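Local coordinates for protein Sf11-rnase (Nicotiana alata, PDB 1IOO) that cleaves RNA as a secreted, monomeric RNase T2-family glycoprotein of the style, associated with gametophytic self-incompatibility, at residues S14-A18 and N19-R23. Residues are numbered along the deposited sequence; the frame is centred on the assembly and turned at random.
Sequences SFCYA and NHCER
N19 lays its amide over one face of the F15 ring: ND2 sits 3.3 Å above the ring plane, displaced toward the rim, and comes 3.4 Å from CE1. The amide is not stacked flat, since the two planes are 42° apart. What tethers it is the backbone of the same phenylalanine: N19 ND2 donates to F15 O at 3.0 Å, on a lone pair in the carbonyl plane, though the bond is bent and the acceptor tilted from the amide plane. F15 O also takes a weak bond from N19 N, the first residue to leave helical geometry. F15 has CG anti to its backbone N (chi1 -178°), which swings the ring out alongside the departing chain, so that one face meets ND2 and the edge meets C21 SG. That sulfur lies in the ring plane, 3.6 Å from CD2, a Cys sulfur-aromatic contact. It also closes the C16-C21 disulfide, whose S-S torsion of -89° is near the preferred right angle, tying the last helical turn to the chain leaving it. One water bridges the backbone, donating to C16 O and accepting from C21 N, the latter at 2.9 Å. Farther out, H20 NE2 donates a short hydrogen bond to E22 OE2 (2.6 Å), tilted out of the carboxylate plane. Helix 12-18 lies against strand 162-170, where Y164 OH bonds N19 ND2 and F15 and A18 pack on Y164, while the departing loop pairs its backbone with L70, a probable RNA-binding residue that F15 also touches, and R23 forms a salt bridge to D64 of helix 57-66.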
# COMPACT_ATOMS: atom_id res chain seq x y z
N SER A 14 3.61 -11.31 4.38
CA SER A 14 4.73 -10.65 5.02
C SER A 14 4.27 -9.80 6.20
O SER A 14 4.86 -9.83 7.28
CB SER A 14 5.49 -9.78 4.01
OG SER A 14 6.64 -9.21 4.60
N PHE A 15 3.19 -9.04 6.00
CA PHE A 15 2.68 -8.19 7.06
C PHE A 15 2.34 -9.00 8.31
O PHE A 15 2.65 -8.59 9.42
CB PHE A 15 1.43 -7.44 6.60
CG PHE A 15 0.88 -6.50 7.64
CD1 PHE A 15 1.32 -5.18 7.70
CD2 PHE A 15 -0.03 -6.95 8.59
CE1 PHE A 15 0.85 -4.32 8.70
CE2 PHE A 15 -0.50 -6.11 9.59
CZ PHE A 15 -0.06 -4.78 9.64
N CYS A 16 1.71 -10.15 8.12
CA CYS A 16 1.28 -10.97 9.25
C CYS A 16 2.43 -11.77 9.86
O CYS A 16 2.27 -12.38 10.92
CB CYS A 16 0.12 -11.86 8.85
SG CYS A 16 -1.36 -10.84 8.54
N TYR A 17 3.58 -11.77 9.20
CA TYR A 17 4.75 -12.44 9.74
C TYR A 17 5.56 -11.48 10.60
O TYR A 17 6.22 -11.89 11.56
CB TYR A 17 5.64 -12.98 8.61
CG TYR A 17 6.60 -14.05 9.06
CD1 TYR A 17 6.15 -15.34 9.34
CD2 TYR A 17 7.96 -13.78 9.22
CE1 TYR A 17 7.02 -16.34 9.76
CE2 TYR A 17 8.85 -14.78 9.64
CZ TYR A 17 8.37 -16.05 9.91
OH TYR A 17 9.23 -17.05 10.31
N ALA A 18 5.48 -10.19 10.27
CA ALA A 18 6.22 -9.17 10.99
C ALA A 18 5.35 -8.48 12.04
O ALA A 18 5.86 -7.76 12.90
CB ALA A 18 6.76 -8.14 10.01
N ASN A 19 4.04 -8.68 11.95
CA ASN A 19 3.11 -8.05 12.89
C ASN A 19 2.05 -9.04 13.34
O ASN A 19 1.85 -10.08 12.72
CB ASN A 19 2.40 -6.87 12.23
CG ASN A 19 3.37 -5.88 11.61
OD1 ASN A 19 4.07 -5.15 12.31
ND2 ASN A 19 3.41 -5.85 10.28
N HIS A 20 1.38 -8.71 14.44
CA HIS A 20 0.31 -9.56 14.93
C HIS A 20 -0.97 -9.28 14.15
O HIS A 20 -1.44 -8.14 14.12
CB HIS A 20 0.05 -9.33 16.41
CG HIS A 20 -1.12 -10.10 16.93
ND1 HIS A 20 -1.15 -11.47 16.97
CD2 HIS A 20 -2.33 -9.68 17.38
CE1 HIS A 20 -2.33 -11.88 17.40
NE2 HIS A 20 -3.06 -10.81 17.66
N CYS A 21 -1.52 -10.31 13.52
CA CYS A 21 -2.74 -10.16 12.74
C CYS A 21 -3.92 -10.86 13.40
O CYS A 21 -3.78 -11.94 13.96
CB CYS A 21 -2.57 -10.75 11.34
SG CYS A 21 -1.54 -9.73 10.24
N GLU A 22 -5.08 -10.21 13.31
CA GLU A 22 -6.31 -10.78 13.84
C GLU A 22 -7.15 -11.33 12.70
O GLU A 22 -8.15 -12.02 12.92
CB GLU A 22 -7.10 -9.73 14.61
CG GLU A 22 -6.53 -9.40 15.99
CD GLU A 22 -6.57 -10.58 16.94
OE1 GLU A 22 -7.53 -11.39 16.86
OE2 GLU A 22 -5.66 -10.70 17.79
N ARG A 23 -6.76 -11.00 11.47
CA ARG A 23 -7.45 -11.49 10.27
C ARG A 23 -6.57 -12.48 9.53
O ARG A 23 -5.35 -12.42 9.63
CB ARG A 23 -7.75 -10.34 9.29
CG ARG A 23 -8.67 -9.23 9.79
CD ARG A 23 -10.08 -9.74 10.09
NE ARG A 23 -10.82 -10.15 8.89
CZ ARG A 23 -11.48 -9.32 8.09
NH1 ARG A 23 -11.51 -8.02 8.36
NH2 ARG A 23 -12.12 -9.79 7.02
O HOH W 1 -0.01 -12.68 12.94